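PDB 1QYI: hypothetical protein from Staphylococcus aureus subsp. aureus, which is of unknown function but belongs to the HAD-like hydrolase family, so it may act as a phosphatase or related phosphotransfer enzyme. Local coordinates for residues Pro281-Ala293 and Ile320-Ile334. Residues are numbered along the deposited sequence; the frame is centred on the assembly and turned at random.
Sequences PLGKPNPFSYIAA and IVGDSLADLLSAQKI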
# COMPACT_ATOMS: atom_id res chain seq x y z
N PRO A 281 2.73 12.34 -15.07
CA PRO A 281 2.92 11.17 -14.22
C PRO A 281 3.14 9.92 -15.08
O PRO A 281 2.50 9.75 -16.12
CB PRO A 281 1.63 11.11 -13.42
CG PRO A 281 0.61 11.57 -14.43
CD PRO A 281 1.32 12.77 -15.04
N LEU A 282 4.05 9.07 -14.63
CA LEU A 282 4.37 7.83 -15.32
C LEU A 282 3.85 6.67 -14.50
O LEU A 282 4.39 5.57 -14.53
CB LEU A 282 5.89 7.71 -15.52
CG LEU A 282 6.49 8.22 -16.84
CD1 LEU A 282 5.86 9.53 -17.26
CD2 LEU A 282 7.99 8.37 -16.69
N GLY A 283 2.77 6.93 -13.76
CA GLY A 283 2.14 5.92 -12.91
C GLY A 283 1.58 4.73 -13.67
O GLY A 283 1.57 4.73 -14.90
N LYS A 284 1.09 3.72 -12.94
CA LYS A 284 0.57 2.49 -13.55
C LYS A 284 -0.38 2.62 -14.74
O LYS A 284 -0.43 1.71 -15.59
CB LYS A 284 -0.08 1.58 -12.50
CG LYS A 284 0.19 0.08 -12.75
CD LYS A 284 1.60 -0.31 -12.27
CE LYS A 284 2.16 -1.54 -12.96
NZ LYS A 284 1.42 -2.80 -12.71
N PRO A 285 -1.19 3.70 -14.81
CA PRO A 285 -2.07 3.74 -15.99
C PRO A 285 -1.16 3.86 -17.22
O PRO A 285 -1.44 3.27 -18.27
CB PRO A 285 -2.90 5.00 -15.75
CG PRO A 285 -2.93 5.13 -14.26
CD PRO A 285 -1.52 4.78 -13.86
N ASN A 286 -0.07 4.61 -17.08
CA ASN A 286 0.89 4.80 -18.16
C ASN A 286 1.70 3.50 -18.30
O ASN A 286 2.28 3.01 -17.33
CB ASN A 286 1.82 5.98 -17.84
CG ASN A 286 2.80 6.29 -18.97
OD1 ASN A 286 3.61 5.44 -19.35
ND2 ASN A 286 2.73 7.51 -19.51
N PRO A 287 1.76 2.94 -19.51
CA PRO A 287 2.49 1.70 -19.82
C PRO A 287 4.01 1.73 -19.64
O PRO A 287 4.68 0.74 -19.93
CB PRO A 287 2.08 1.42 -21.27
CG PRO A 287 1.95 2.80 -21.83
CD PRO A 287 1.21 3.54 -20.74
N PHE A 288 4.55 2.84 -19.16
CA PHE A 288 5.98 2.98 -18.96
C PHE A 288 6.66 1.82 -18.26
O PHE A 288 7.66 1.28 -18.75
CB PHE A 288 6.32 4.24 -18.17
CG PHE A 288 7.73 4.27 -17.69
CD1 PHE A 288 8.78 4.46 -18.59
CD2 PHE A 288 8.04 4.06 -16.35
CE1 PHE A 288 10.11 4.45 -18.17
CE2 PHE A 288 9.36 4.04 -15.92
CZ PHE A 288 10.40 4.24 -16.83
N SER A 289 6.15 1.45 -17.09
CA SER A 289 6.74 0.36 -16.31
C SER A 289 6.63 -0.97 -17.04
O SER A 289 7.54 -1.78 -16.97
CB SER A 289 6.07 0.26 -14.94
OG SER A 289 4.68 -0.02 -15.07
N TYR A 290 5.53 -1.18 -17.76
CA TYR A 290 5.38 -2.41 -18.49
C TYR A 290 6.37 -2.43 -19.64
O TYR A 290 6.92 -3.47 -20.00
CB TYR A 290 3.95 -2.58 -19.01
CG TYR A 290 3.08 -3.41 -18.09
CD1 TYR A 290 3.46 -4.70 -17.73
CD2 TYR A 290 1.91 -2.88 -17.54
CE1 TYR A 290 2.71 -5.45 -16.83
CE2 TYR A 290 1.14 -3.62 -16.63
CZ TYR A 290 1.55 -4.91 -16.28
OH TYR A 290 0.81 -5.65 -15.37
N ILE A 291 6.62 -1.25 -20.21
CA ILE A 291 7.56 -1.12 -21.33
C ILE A 291 9.00 -1.34 -20.86
O ILE A 291 9.84 -1.86 -21.59
CB ILE A 291 7.43 0.28 -21.99
CG1 ILE A 291 6.02 0.42 -22.59
CG2 ILE A 291 8.50 0.47 -23.05
CD1 ILE A 291 5.74 1.75 -23.28
N ALA A 292 9.27 -0.93 -19.62
CA ALA A 292 10.59 -1.08 -19.03
C ALA A 292 10.83 -2.55 -18.68
O ALA A 292 11.95 -3.04 -18.78
CB ALA A 292 10.69 -0.23 -17.78
N ALA A 293 9.77 -3.23 -18.27
CA ALA A 293 9.84 -4.63 -17.90
C ALA A 293 9.95 -5.52 -19.13
O ALA A 293 10.33 -6.70 -19.04
CB ALA A 293 8.62 -5.01 -17.10
N ILE A 320 0.08 -9.59 -20.70
CA ILE A 320 0.10 -8.91 -19.42
C ILE A 320 -0.90 -9.60 -18.50
O ILE A 320 -2.07 -9.75 -18.85
CB ILE A 320 -0.23 -7.43 -19.59
CG1 ILE A 320 0.98 -6.73 -20.21
CG2 ILE A 320 -0.60 -6.82 -18.26
CD1 ILE A 320 0.76 -5.25 -20.50
N VAL A 321 -0.41 -10.02 -17.34
CA VAL A 321 -1.19 -10.73 -16.33
C VAL A 321 -1.39 -9.87 -15.09
O VAL A 321 -0.47 -9.66 -14.28
CB VAL A 321 -0.48 -12.05 -15.90
CG1 VAL A 321 -1.26 -12.74 -14.78
CG2 VAL A 321 -0.34 -12.97 -17.10
N GLY A 322 -2.61 -9.36 -14.94
CA GLY A 322 -2.89 -8.52 -13.80
C GLY A 322 -4.34 -8.59 -13.40
O GLY A 322 -5.11 -9.36 -13.95
N ASP A 323 -4.70 -7.76 -12.44
CA ASP A 323 -6.06 -7.76 -11.95
C ASP A 323 -6.70 -6.38 -12.04
O ASP A 323 -7.91 -6.26 -12.10
CB ASP A 323 -6.06 -8.23 -10.49
CG ASP A 323 -5.21 -7.35 -9.61
OD1 ASP A 323 -4.05 -7.05 -9.98
OD2 ASP A 323 -5.71 -6.96 -8.53
N SER A 324 -5.87 -5.35 -12.06
CA SER A 324 -6.39 -3.99 -12.13
C SER A 324 -6.72 -3.60 -13.55
O SER A 324 -6.15 -4.10 -14.52
CB SER A 324 -5.38 -2.99 -11.57
OG SER A 324 -4.33 -2.78 -12.50
N LEU A 325 -7.66 -2.67 -13.64
CA LEU A 325 -8.10 -2.15 -14.91
C LEU A 325 -6.98 -1.28 -15.50
O LEU A 325 -6.80 -1.23 -16.71
CB LEU A 325 -9.36 -1.34 -14.70
CG LEU A 325 -9.82 -0.57 -15.93
CD1 LEU A 325 -10.11 -1.56 -17.06
CD2 LEU A 325 -11.05 0.26 -15.60
N ALA A 326 -6.23 -0.59 -14.64
CA ALA A 326 -5.15 0.26 -15.11
C ALA A 326 -4.13 -0.55 -15.92
O ALA A 326 -3.44 0.01 -16.77
CB ALA A 326 -4.46 0.95 -13.93
N ASP A 327 -4.02 -1.85 -15.65
CA ASP A 327 -3.09 -2.70 -16.38
C ASP A 327 -3.69 -3.14 -17.70
O ASP A 327 -2.99 -3.41 -18.68
CB ASP A 327 -2.71 -3.93 -15.56
CG ASP A 327 -1.73 -3.60 -14.45
OD1 ASP A 327 -0.80 -2.81 -14.72
OD2 ASP A 327 -1.86 -4.12 -13.33
N LEU A 328 -5.02 -3.22 -17.73
CA LEU A 328 -5.74 -3.61 -18.92
C LEU A 328 -5.56 -2.55 -20.02
O LEU A 328 -5.27 -2.88 -21.17
CB LEU A 328 -7.23 -3.81 -18.58
CG LEU A 328 -8.18 -4.13 -19.73
CD1 LEU A 328 -9.30 -5.04 -19.26
CD2 LEU A 328 -8.72 -2.82 -20.28
N LEU A 329 -5.72 -1.28 -19.64
CA LEU A 329 -5.55 -0.17 -20.57
C LEU A 329 -4.10 -0.06 -21.04
O LEU A 329 -3.83 0.33 -22.18
CB LEU A 329 -6.02 1.13 -19.91
CG LEU A 329 -7.48 1.63 -20.06
CD1 LEU A 329 -8.47 0.48 -20.09
CD2 LEU A 329 -7.78 2.58 -18.91
N SER A 330 -3.15 -0.39 -20.16
CA SER A 330 -1.73 -0.35 -20.52
C SER A 330 -1.43 -1.42 -21.57
O SER A 330 -0.54 -1.24 -22.40
CB SER A 330 -0.84 -0.62 -19.30
OG SER A 330 -0.83 0.47 -18.39
N ALA A 331 -2.17 -2.53 -21.54
CA ALA A 331 -1.95 -3.58 -22.52
C ALA A 331 -2.63 -3.20 -23.84
O ALA A 331 -2.05 -3.33 -24.91
CB ALA A 331 -2.49 -4.92 -22.00
N GLN A 332 -3.87 -2.72 -23.76
CA GLN A 332 -4.57 -2.31 -24.97
C GLN A 332 -3.80 -1.15 -25.62
O GLN A 332 -3.88 -0.96 -26.83
CB GLN A 332 -5.99 -1.88 -24.64
CG GLN A 332 -6.77 -2.98 -23.92
CD GLN A 332 -8.27 -2.73 -23.92
OE1 GLN A 332 -8.72 -1.59 -23.87
NE2 GLN A 332 -9.04 -3.81 -23.95
N LYS A 333 -3.06 -0.41 -24.80
CA LYS A 333 -2.25 0.73 -25.26
C LYS A 333 -1.05 0.33 -26.11
O LYS A 333 -0.89 0.83 -27.22
CB LYS A 333 -1.75 1.54 -24.06
CG LYS A 333 -0.57 2.47 -24.37
CD LYS A 333 -0.90 3.52 -25.43
CE LYS A 333 -1.50 4.77 -24.80
NZ LYS A 333 -0.55 5.43 -23.86
N ILE A 334 -0.21 -0.55 -25.57
CA ILE A 334 1.00 -1.01 -26.25
C ILE A 334 0.72 -2.13 -27.24
O ILE A 334 1.62 -2.56 -27.96
CB ILE A 334 2.05 -1.56 -25.25
CG1 ILE A 334 1.56 -2.89 -24.67
CG2 ILE A 334 2.31 -0.54 -24.17
CD1 ILE A 334 2.57 -3.56 -23.74
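Lys284 and Asp327 form a salt bridge, with NZ of Lys284 3.0 Å from OD1 of Asp327. The position of that OD1 is less certain, because it lies too near the Tyr290 ring in the model. The lysine chain bends at chi2 (79°) and chi4 (-65°), which brings its tip to the carboxylate. The better-established acceptor of the same NZ is the backbone O of Ala237. Ser324 is the N-cap of helix 325-334; its OG accepts a weak bond from Asp327 N.

Ser330 OG sits among three backbone carbonyls. It is 2.9 Å from Pro285 O, 3.1 Å from Lys284 O and 3.1 Å from Ala326 O. Its proton may go to Pro285 O or to Ala326 O in its own helix. Asn286 OD1 accepts from Phe288 N in the plane of its amide carbonyl and caps the start of helix 288-295.

Apolar packing fills the rest. CD1 of Ile320 lies over the centre of one face of the Tyr290 ring, a CH-pi contact 3.8 Å from the centroid. CG2 of the same isoleucine touches the phenol end. The Pro287 ring packs on Lys333 and Ile334: its CG meets Lys333 CG at 3.6 Å, and its CB meets Ile334 CG2 at 3.5 Å. The CG2 branch of Ile334 also reaches Ile291 CG1. The two helix segments cross at -63°, with their axes 10.3 Å apart.

Strand 318-322 is a central strand of the parallel sheet, next to strand 3-6. Asp7 just beyond strand 3-6, Lys284, and the acidic pair Asp323 and Asp327 after strand 318-322 are consistent with motifs I, III and IV of the Rossmann-like HAD fold.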